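PDB 3D4I: Sts-2 protein from Mus musculus, which dephosphorylates substrates in an acid-dependent manner through its 2H-phosphatase domain and interferes with CBL-mediated down-regulation of receptor tyrosine kinases. Local coordinates for residues A[123-128]-A[181-186]. Sequence-based numbering, arbitrary orientation.
Sequences PGIFEW and VSMGQI
Ser182 meets Gly124 where helix 172-187 passes the loop after strand 119-121, and the CA atoms of Gly124 and Ser182, 5.5 Å apart, are the nearest CA pair of the two segments. Followed outward, the serine side chain leaves the helix pointing at the loop. Its CB lies 4.0 Å from Gly124 O and 4.5 Å from Ile125 CG2. One bond further, OG comes to 3.3 Å from Gly124 CA, filling the place beside a residue with no side chain. With chi1 at -54° the hydroxyl swings to the side of the backbone N, opposite C, and points back along its own helix, where it is hydrogen-bonded to Arg178 O, one turn earlier. Its approach to the glycine is packing, since the nearest atom it meets there is a CA and no hydrogen bond crosses between the two segments. Arg178 binds the carbonyls of Gly124, Phe126 and Glu127 through its guanidinium group, so the same helical turn supplies both the van der Waals contact and the hydrogen bond to the Gly124 carbonyl.

Ile125 extends the contact through its CG2 branch, which reaches Met183 SD at 4.4 Å. Both these side chains, together with Ile186, also touch Ile199 of strand 196-201, evidence that the interface continues into the packing of helix against sheet. The loop is itself folded by the 3.0 Å bond from Phe126 N to Pro123 O.

With only 140 Å² buried but all four touching residues buried, this is a small, close helix-to-loop junction. It is a piece of the alpha/beta framework of the histidine phosphatase superfamily; here the loop after parallel strand 119-121 packs beside helix 172-187, and both lie against strand 196-201.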
# COMPACT_ATOMS: atom_id res chain seq x y z
N PRO A 123 25.94 5.06 8.57
CA PRO A 123 25.64 4.54 9.91
C PRO A 123 25.45 5.59 10.99
O PRO A 123 24.83 5.29 12.00
CB PRO A 123 26.85 3.66 10.22
CG PRO A 123 27.29 3.20 8.88
CD PRO A 123 27.15 4.43 8.01
N GLY A 124 25.95 6.80 10.80
CA GLY A 124 25.72 7.87 11.78
C GLY A 124 24.26 8.29 11.92
O GLY A 124 23.90 8.97 12.88
N ILE A 125 23.41 7.85 10.99
CA ILE A 125 21.95 8.08 11.12
C ILE A 125 21.18 6.78 11.36
O ILE A 125 19.97 6.74 11.18
CB ILE A 125 21.34 8.90 9.91
CG1 ILE A 125 21.43 8.12 8.59
CG2 ILE A 125 22.00 10.30 9.86
CD1 ILE A 125 20.89 8.86 7.30
N PHE A 126 21.89 5.72 11.78
CA PHE A 126 21.24 4.50 12.24
C PHE A 126 20.42 4.78 13.51
O PHE A 126 20.59 5.82 14.16
CB PHE A 126 22.28 3.40 12.49
CG PHE A 126 21.68 2.07 12.85
CD1 PHE A 126 20.90 1.36 11.94
CD2 PHE A 126 21.92 1.51 14.10
CE1 PHE A 126 20.36 0.12 12.27
CE2 PHE A 126 21.39 0.28 14.44
CZ PHE A 126 20.61 -0.43 13.51
N GLU A 127 19.53 3.85 13.85
CA GLU A 127 18.74 3.94 15.08
C GLU A 127 19.63 4.03 16.32
O GLU A 127 20.76 3.55 16.31
CB GLU A 127 17.82 2.68 15.15
CG GLU A 127 16.87 2.61 16.34
CD GLU A 127 15.84 3.71 16.31
OE1 GLU A 127 16.14 4.80 16.82
OE2 GLU A 127 14.72 3.49 15.77
N TRP A 128 19.13 4.66 17.38
CA TRP A 128 19.79 4.61 18.69
C TRP A 128 19.99 3.15 19.10
O TRP A 128 19.04 2.38 19.08
CB TRP A 128 18.91 5.33 19.73
CG TRP A 128 19.48 5.44 21.16
CD1 TRP A 128 20.78 5.29 21.55
CD2 TRP A 128 18.75 5.81 22.33
NE1 TRP A 128 20.90 5.50 22.91
CE2 TRP A 128 19.67 5.84 23.41
CE3 TRP A 128 17.40 6.11 22.58
CZ2 TRP A 128 19.27 6.12 24.72
CZ3 TRP A 128 17.01 6.41 23.90
CH2 TRP A 128 17.94 6.42 24.94
N VAL A 181 26.85 15.26 14.62
CA VAL A 181 28.12 15.25 13.89
C VAL A 181 27.93 14.77 12.45
O VAL A 181 28.51 15.33 11.52
CB VAL A 181 29.15 14.38 14.66
CG1 VAL A 181 30.36 14.07 13.80
CG2 VAL A 181 29.55 15.09 15.97
N SER A 182 27.08 13.75 12.28
CA SER A 182 26.79 13.21 10.95
C SER A 182 26.07 14.21 10.09
O SER A 182 26.40 14.36 8.92
CB SER A 182 26.00 11.89 11.06
OG SER A 182 26.70 10.99 11.90
N MET A 183 25.06 14.88 10.65
CA MET A 183 24.33 15.92 9.93
C MET A 183 25.27 17.07 9.56
O MET A 183 25.17 17.61 8.46
CB MET A 183 23.14 16.43 10.74
CG MET A 183 21.93 15.44 10.81
SD MET A 183 21.51 14.67 9.21
CE MET A 183 20.84 16.03 8.29
N GLY A 184 26.16 17.43 10.48
CA GLY A 184 27.24 18.38 10.17
C GLY A 184 28.04 18.03 8.93
O GLY A 184 28.25 18.88 8.06
N GLN A 185 28.49 16.77 8.85
CA GLN A 185 29.25 16.30 7.68
C GLN A 185 28.39 16.27 6.42
O GLN A 185 28.84 16.63 5.33
CB GLN A 185 29.89 14.94 7.94
CG GLN A 185 30.43 14.23 6.70
CD GLN A 185 31.37 13.05 7.02
OE1 GLN A 185 32.26 13.16 7.87
NE2 GLN A 185 31.19 11.93 6.31
N ILE A 186 27.14 15.85 6.56
CA ILE A 186 26.22 15.79 5.43
C ILE A 186 26.03 17.18 4.82
O ILE A 186 26.13 17.34 3.60
CB ILE A 186 24.85 15.14 5.83
CG1 ILE A 186 25.05 13.64 6.11
CG2 ILE A 186 23.81 15.33 4.74
CD1 ILE A 186 23.83 12.94 6.66